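Local atomic coordinates of inositol monophosphatase (Zymomonas mobilis, PDB entry 4N81), a protein that probably acts as a magnesium-dependent phosphatase of the inositol monophosphatase superfamily, hydrolysing phosphate monoesters. Residues 192-197 with 216-221; 148-153 with 247-252. All coordinates share one frame; numbering follows the deposited sequence.

Contact 1 of 2, residues 192-197 with 216-221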
ATOM      1  N   LEU A 192      -4.655   9.415  -4.192  1.00  8.54           N
ATOM      2  CA  LEU A 192      -5.975   8.708  -4.175  1.00  8.31           C
ATOM      3  C   LEU A 192      -7.031   9.707  -3.735  1.00  9.60           C
ATOM      4  O   LEU A 192      -8.242   9.633  -4.179  1.00 10.40           O
ATOM      5  CB  LEU A 192      -5.927   7.519  -3.153  1.00  8.55           C
ATOM      6  CG  LEU A 192      -5.118   6.327  -3.696  1.00  9.25           C
ATOM      7  CD1 LEU A 192      -4.911   5.293  -2.544  1.00  9.46           C
ATOM      8  CD2 LEU A 192      -5.875   5.689  -4.932  1.00 10.04           C
ATOM      9  N   LEU A 193      -6.610  10.638  -2.879  1.00  8.17           N
ATOM     10  CA  LEU A 193      -7.627  11.618  -2.422  1.00  8.28           C
ATOM     11  C   LEU A 193      -8.029  12.512  -3.619  1.00 11.45           C
ATOM     12  O   LEU A 193      -9.241  12.820  -3.768  1.00 11.46           O
ATOM     13  CB  LEU A 193      -7.063  12.461  -1.235  1.00  8.11           C
ATOM     14  CG  LEU A 193      -7.994  13.612  -0.735  1.00  9.45           C
ATOM     15  CD1 LEU A 193      -7.676  13.899   0.784  1.00  8.18           C
ATOM     16  CD2 LEU A 193      -7.765  14.932  -1.489  1.00 10.27           C
ATOM     17  N   SER A 194      -7.060  12.842  -4.521  1.00  9.33           N
ATOM     18  CA  SER A 194      -7.385  13.710  -5.677  1.00 10.65           C
ATOM     19  C   SER A 194      -8.282  12.977  -6.668  1.00 12.40           C
ATOM     20  O   SER A 194      -9.039  13.599  -7.387  1.00 12.45           O
ATOM     21  CB  SER A 194      -6.092  14.149  -6.408  1.00 11.10           C
ATOM     22  OG  SER A 194      -5.280  14.795  -5.434  1.00 11.01           O
ATOM     23  N   LEU A 195      -8.161  11.644  -6.719  1.00  9.57           N
ATOM     24  CA  LEU A 195      -9.001  10.825  -7.609  1.00 10.01           C
ATOM     25  C   LEU A 195     -10.372  10.586  -6.998  1.00 13.38           C
ATOM     26  O   LEU A 195     -11.273  10.022  -7.654  1.00 11.08           O
ATOM     27  CB  LEU A 195      -8.337   9.467  -7.872  1.00  9.92           C
ATOM     28  CG  LEU A 195      -7.119   9.524  -8.792  1.00 10.58           C
ATOM     29  CD1 LEU A 195      -6.374   8.204  -8.577  1.00 12.13           C
ATOM     30  CD2 LEU A 195      -7.607   9.633 -10.290  1.00 14.03           C
ATOM     31  N   GLY A 196     -10.564  10.996  -5.755  1.00 10.55           N
ATOM     32  CA  GLY A 196     -11.874  10.746  -5.143  1.00 12.05           C
ATOM     33  C   GLY A 196     -12.062   9.415  -4.406  1.00 14.30           C
ATOM     34  O   GLY A 196     -13.194   8.912  -4.276  1.00 12.54           O
ATOM     35  N   HIS A 197     -10.957   8.781  -3.996  1.00  9.30           N
ATOM     36  CA  HIS A 197     -11.058   7.489  -3.263  1.00  9.27           C
ATOM     37  C   HIS A 197     -10.654   7.583  -1.802  1.00 13.63           C
ATOM     38  O   HIS A 197     -10.691   6.581  -1.087  1.00 10.86           O
ATOM     39  CB  HIS A 197     -10.140   6.450  -3.948  1.00 11.28           C
ATOM     40  CG  HIS A 197     -10.413   6.297  -5.409  1.00 13.46           C
ATOM     41  ND1 HIS A 197     -11.659   5.955  -5.895  1.00 14.26           N
ATOM     42  CD2 HIS A 197      -9.606   6.424  -6.484  1.00 13.32           C
ATOM     43  CE1 HIS A 197     -11.611   5.901  -7.218  1.00 15.72           C
ATOM     44  NE2 HIS A 197     -10.369   6.170  -7.600  1.00 11.52           N
ATOM     45  N   PRO A 216      -0.786  21.654  -5.531  1.00 13.77           N
ATOM     46  CA  PRO A 216      -1.521  21.982  -6.768  1.00 13.93           C
ATOM     47  C   PRO A 216      -2.380  20.830  -7.257  1.00 14.82           C
ATOM     48  O   PRO A 216      -3.436  21.057  -7.857  1.00 14.64           O
ATOM     49  CB  PRO A 216      -0.402  22.303  -7.786  1.00 19.20           C
ATOM     50  CG  PRO A 216       0.805  22.551  -6.968  1.00 18.18           C
ATOM     51  CD  PRO A 216       0.676  21.763  -5.715  1.00 17.18           C
ATOM     52  N   ILE A 217      -1.918  19.604  -7.019  1.00 13.52           N
ATOM     53  CA  ILE A 217      -2.645  18.427  -7.516  1.00 11.56           C
ATOM     54  C   ILE A 217      -3.952  18.268  -6.740  1.00 11.93           C
ATOM     55  O   ILE A 217      -5.029  18.215  -7.335  1.00 11.87           O
ATOM     56  CB  ILE A 217      -1.765  17.156  -7.352  1.00 11.11           C
ATOM     57  CG1 ILE A 217      -0.595  17.253  -8.356  1.00 12.86           C
ATOM     58  CG2 ILE A 217      -2.591  15.827  -7.462  1.00 11.15           C
ATOM     59  CD1 ILE A 217       0.475  16.129  -8.099  1.00 11.47           C
ATOM     60  N   VAL A 218      -3.855  18.327  -5.421  1.00 10.54           N
ATOM     61  CA  VAL A 218      -5.050  18.198  -4.594  1.00 10.14           C
ATOM     62  C   VAL A 218      -6.010  19.374  -4.825  1.00 10.63           C
ATOM     63  O   VAL A 218      -7.231  19.167  -5.001  1.00 12.49           O
ATOM     64  CB  VAL A 218      -4.674  18.136  -3.105  1.00 12.23           C
ATOM     65  CG1 VAL A 218      -5.947  18.274  -2.218  1.00 11.47           C
ATOM     66  CG2 VAL A 218      -3.977  16.755  -2.786  1.00  9.51           C
ATOM     67  N   GLU A 219      -5.464  20.589  -4.850  1.00 11.16           N
ATOM     68  CA  GLU A 219      -6.307  21.766  -4.967  1.00 11.70           C
ATOM     69  C   GLU A 219      -6.941  21.846  -6.341  1.00 18.85           C
ATOM     70  O   GLU A 219      -8.105  22.199  -6.428  1.00 14.72           O
ATOM     71  CB  GLU A 219      -5.569  23.070  -4.486  1.00 12.22           C
ATOM     72  CG  GLU A 219      -5.236  22.901  -2.920  1.00 16.74           C
ATOM     73  CD  GLU A 219      -5.151  24.185  -2.039  1.00 28.71           C
ATOM     74  OE1 GLU A 219      -4.579  25.122  -2.631  1.00 19.88           O
ATOM     75  OE2 GLU A 219      -5.612  24.223  -0.769  1.00 20.45           O
ATOM     76  N   GLY A 220      -6.223  21.419  -7.398  1.00 12.54           N
ATOM     77  CA  GLY A 220      -6.756  21.529  -8.750  1.00 13.25           C
ATOM     78  C   GLY A 220      -7.719  20.391  -9.011  1.00 16.83           C
ATOM     79  O   GLY A 220      -8.409  20.389 -10.058  1.00 16.81           O
ATOM     80  N   ALA A 221      -7.744  19.404  -8.101  1.00 12.02           N
ATOM     81  CA  ALA A 221      -8.807  18.363  -8.140  1.00 13.03           C
ATOM     82  C   ALA A 221     -10.081  18.792  -7.396  1.00 14.57           C
ATOM     83  O   ALA A 221     -11.082  18.105  -7.424  1.00 13.21           O
ATOM     84  CB  ALA A 221      -8.292  16.981  -7.620  1.00 11.59           C
TER

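Contact 2 of 2, residues 148-153 with 247-252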
ATOM      1  N   PRO A 148     -20.199  13.838   3.581  1.00 14.15           N
ATOM      2  CA  PRO A 148     -21.124  14.523   4.508  1.00 18.29           C
ATOM      3  C   PRO A 148     -20.572  14.879   5.902  1.00 20.00           C
ATOM      4  O   PRO A 148     -20.968  15.886   6.474  1.00 18.84           O
ATOM      5  CB  PRO A 148     -22.327  13.579   4.561  1.00 18.86           C
ATOM      6  CG  PRO A 148     -21.757  12.223   4.364  1.00 18.72           C
ATOM      7  CD  PRO A 148     -20.616  12.453   3.323  1.00 15.52           C
ATOM      8  N   ALA A 149     -19.694  14.028   6.449  1.00 15.29           N
ATOM      9  CA  ALA A 149     -19.327  14.126   7.876  1.00 15.44           C
ATOM     10  C   ALA A 149     -18.149  13.189   8.117  1.00 16.42           C
ATOM     11  O   ALA A 149     -17.974  12.225   7.367  1.00 12.35           O
ATOM     12  CB  ALA A 149     -20.507  13.678   8.780  1.00 17.86           C
ATOM     13  N   LEU A 150     -17.433  13.374   9.232  1.00 14.95           N
ATOM     14  CA  LEU A 150     -16.306  12.485   9.548  1.00 13.58           C
ATOM     15  C   LEU A 150     -16.681  11.043   9.680  1.00 16.11           C
ATOM     16  O   LEU A 150     -15.924  10.178   9.276  1.00 14.08           O
ATOM     17  CB  LEU A 150     -15.684  12.886  10.881  1.00 14.65           C
ATOM     18  CG  LEU A 150     -15.028  14.248  10.884  1.00 16.72           C
ATOM     19  CD1 LEU A 150     -14.359  14.465  12.306  1.00 12.29           C
ATOM     20  CD2 LEU A 150     -13.965  14.306   9.772  1.00 15.72           C
ATOM     21  N   ASP A 151     -17.890  10.768  10.165  1.00 13.37           N
ATOM     22  CA  ASP A 151     -18.239   9.366  10.378  1.00 17.82           C
ATOM     23  C   ASP A 151     -18.495   8.621   9.059  1.00 19.00           C
ATOM     24  O   ASP A 151     -18.760   7.420   9.063  1.00 18.73           O
ATOM     25  CB  ASP A 151     -19.356   9.172  11.417  1.00 24.69           C
ATOM     26  CG  ASP A 151     -20.682   9.812  11.014  1.00 31.41           C
ATOM     27  OD1 ASP A 151     -20.846  10.296   9.875  1.00 28.09           O
ATOM     28  OD2 ASP A 151     -21.590   9.831  11.869  1.00 38.92           O
ATOM     29  N   HIS A 152     -18.471   9.345   7.936  1.00 12.94           N
ATOM     30  CA  HIS A 152     -18.467   8.723   6.602  1.00 14.53           C
ATOM     31  C   HIS A 152     -17.135   8.772   5.889  1.00 16.48           C
ATOM     32  O   HIS A 152     -16.969   8.215   4.767  1.00 15.67           O
ATOM     33  CB  HIS A 152     -19.541   9.346   5.691  1.00 19.38           C
ATOM     34  CG  HIS A 152     -20.940   9.016   6.108  1.00 21.37           C
ATOM     35  ND1 HIS A 152     -21.549   7.822   5.799  1.00 23.14           N
ATOM     36  CD2 HIS A 152     -21.832   9.719   6.838  1.00 22.06           C
ATOM     37  CE1 HIS A 152     -22.757   7.802   6.336  1.00 24.34           C
ATOM     38  NE2 HIS A 152     -22.964   8.956   6.950  1.00 22.13           N
ATOM     39  N   ALA A 153     -16.166   9.438   6.508  1.00 14.50           N
ATOM     40  CA  ALA A 153     -14.912   9.721   5.816  1.00 13.83           C
ATOM     41  C   ALA A 153     -13.870   8.578   5.930  1.00 10.26           C
ATOM     42  O   ALA A 153     -13.736   7.943   6.978  1.00 14.69           O
ATOM     43  CB  ALA A 153     -14.300  11.021   6.347  1.00 15.21           C
ATOM     44  N   HIS A 247     -14.094  20.636   1.072  1.00 11.41           N
ATOM     45  CA  HIS A 247     -13.735  21.808   1.924  1.00 15.50           C
ATOM     46  C   HIS A 247     -14.581  21.874   3.223  1.00 15.41           C
ATOM     47  O   HIS A 247     -14.144  22.345   4.303  1.00 15.89           O
ATOM     48  CB  HIS A 247     -13.945  23.124   1.162  1.00 15.59           C
ATOM     49  CG  HIS A 247     -13.028  23.347  -0.009  1.00 24.69           C
ATOM     50  ND1 HIS A 247     -12.516  22.330  -0.791  1.00 23.49           N
ATOM     51  CD2 HIS A 247     -12.569  24.500  -0.554  1.00 25.58           C
ATOM     52  CE1 HIS A 247     -11.781  22.846  -1.762  1.00 23.30           C
ATOM     53  NE2 HIS A 247     -11.800  24.161  -1.640  1.00 32.28           N
ATOM     54  N   HIS A 248     -15.775  21.310   3.130  1.00 12.46           N
ATOM     55  CA  HIS A 248     -16.697  21.261   4.269  1.00 17.60           C
ATOM     56  C   HIS A 248     -16.130  20.429   5.462  1.00 17.55           C
ATOM     57  O   HIS A 248     -16.566  20.589   6.610  1.00 16.79           O
ATOM     58  CB  HIS A 248     -18.035  20.663   3.792  1.00 22.01           C
ATOM     59  CG  HIS A 248     -19.072  20.502   4.871  1.00 22.94           C
ATOM     60  ND1 HIS A 248     -19.809  21.557   5.366  1.00 27.13           N
ATOM     61  CD2 HIS A 248     -19.535  19.392   5.495  1.00 22.91           C
ATOM     62  CE1 HIS A 248     -20.666  21.111   6.265  1.00 27.50           C
ATOM     63  NE2 HIS A 248     -20.510  19.800   6.370  1.00 26.79           N
ATOM     64  N   LEU A 249     -15.211  19.509   5.194  1.00 13.03           N
ATOM     65  CA  LEU A 249     -14.703  18.634   6.239  1.00 10.89           C
ATOM     66  C   LEU A 249     -13.477  19.184   6.938  1.00 12.08           C
ATOM     67  O   LEU A 249     -13.042  18.603   7.948  1.00 13.25           O
ATOM     68  CB  LEU A 249     -14.367  17.221   5.671  1.00 16.27           C
ATOM     69  CG  LEU A 249     -15.228  16.096   6.257  1.00 30.45           C
ATOM     70  CD1 LEU A 249     -16.686  16.475   6.327  1.00 32.55           C
ATOM     71  CD2 LEU A 249     -15.043  14.819   5.459  1.00 32.20           C
ATOM     72  N   ILE A 250     -12.893  20.294   6.437  1.00 12.62           N
ATOM     73  CA  ILE A 250     -11.646  20.635   7.117  1.00 12.69           C
ATOM     74  C   ILE A 250     -11.891  21.160   8.538  1.00 13.40           C
ATOM     75  O   ILE A 250     -11.168  20.818   9.451  1.00 13.29           O
ATOM     76  CB  ILE A 250     -10.742  21.579   6.242  1.00 19.97           C
ATOM     77  CG1 ILE A 250      -9.456  21.936   7.000  1.00 24.36           C
ATOM     78  CG2 ILE A 250     -11.461  22.852   5.903  1.00 28.26           C
ATOM     79  CD1 ILE A 250      -8.288  22.163   6.006  1.00 31.85           C
ATOM     80  N   GLU A 251     -12.923  21.979   8.745  1.00 11.83           N
ATOM     81  CA  GLU A 251     -13.211  22.386  10.131  1.00 13.17           C
ATOM     82  C   GLU A 251     -13.515  21.245  11.140  1.00 16.60           C
ATOM     83  O   GLU A 251     -12.932  21.214  12.228  1.00 15.14           O
ATOM     84  CB  GLU A 251     -14.302  23.473  10.181  1.00 14.83           C
ATOM     85  CG  GLU A 251     -14.409  24.177  11.521  1.00 16.57           C
ATOM     86  CD  GLU A 251     -15.223  23.385  12.547  1.00 25.39           C
ATOM     87  OE1 GLU A 251     -14.944  23.511  13.774  1.00 22.82           O
ATOM     88  OE2 GLU A 251     -16.121  22.624  12.123  1.00 27.01           O
ATOM     89  N   PRO A 252     -14.462  20.349  10.808  1.00 14.72           N
ATOM     90  CA  PRO A 252     -14.662  19.228  11.736  1.00 14.36           C
ATOM     91  C   PRO A 252     -13.452  18.345  11.937  1.00 15.09           C
ATOM     92  O   PRO A 252     -13.251  17.881  13.041  1.00 14.83           O
ATOM     93  CB  PRO A 252     -15.834  18.421  11.108  1.00 14.09           C
ATOM     94  CG  PRO A 252     -16.012  18.961   9.762  1.00 17.77           C
ATOM     95  CD  PRO A 252     -15.469  20.371   9.722  1.00 13.44           C
TER

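Contact 1 of 2, residues 192-197 with 216-221
S194 and V218 bring two helix ends together, their CA atoms 5.2 Å apart, in the alpha-beta core of this inositol monophosphatase fold. Helix 187-194 closes in a Schellman motif: G196 takes a positive phi of 89°, G196 N bonds to L193 O, and H197 N reaches back to L192 O at 2.9 Å. In the partner helix, 214-220, G220 N is bonded to P216 O.

The small S194 sits at the closest CA approach of the two segments, its CB directed at the other helix. Its OG lies 3.5 Å from V218 CA and also reaches I217 CG2 and V218 CG2, although no hydrogen bond crosses between the segments. With chi1 at -57°, OG stands beside the backbone N of its own residue and bonds to Y190 O one turn earlier, so the buried hydroxyl is satisfied within its own helix, and its nearest neighbours across the contact are carbon atoms. A221 CB packs on S194 CB at 3.8 Å and also touches S194 O. L193 stretches CG anti to its backbone N (chi1 175°), which carries CD2 to within 3.9 Å of V218 CG1; the two side chains cross at about a right angle.

All five touching residues are buried. The large seven-stranded sheet lies against the pair: I217 rests on I118 of strand 112-120 and W127 of strand 125-130, and I217 O accepts a hydrogen bond from T135 OG1 of strand 133-137.

Contact 2 of 2, residues 148-153 with 247-252
P148 and H248 begin this contact between the connection leading into strand 154-157 and the turn before helix 250-257 with its first residues, in the part of the inositol monophosphatase fold built around the five-stranded mixed sheet. The P148 carbonyl O meets the edge of the H248 imidazole, near the ring plane and 3.9 Å from both H248 CD2 and H248 NE2, so no hydrogen bond forms; P148 also packs on I34 of the second subunit. A149 contributes backbone: its CA lies 3.9 Å from L249 CD1, while its methyl starts away from the partner.

L150 opens a 3-10 turn, 150-152, in which H152 N bonds to A149 O and A153 N to L150 O. A chi1 of -66° sets L150 CG beside its own backbone N, and the two methyls then divide their work. CD2 comes within 4.1 Å of L249 CG, the leucines meeting at a slant, and CD1 reaches the backbone of P252, 3.7 Å from its O. L150 CG also approaches P252 CB.

Past the turn, A153 is buried and points its methyl at the same leucine. L249 thus meets A149, L150 and A153 of the loop, with an unusual chi1 of -116°: its CD1 packs on the A149 backbone, and its CD2 ends 4.0 Å from A153 CB.

Contact 1 is nested in sequence within the stretch of chain whose ends contact 2 brings together, and the two lie on the same side of the chain's centre. Their centres are about 16 Å apart and their nearest atoms about 6 Å, so they do not touch. Contact 1 is the deeper, its centre about 11 Å from that of the chain, against about 22 Å for the partly buried contact 2. It is also nearer the predicted catalytic magnesium site: the I217 side chain is about 10 Å from that of D89 and about 12 Å from that of D86, whereas contact 2 lies away from it. Both regions touch the second subunit.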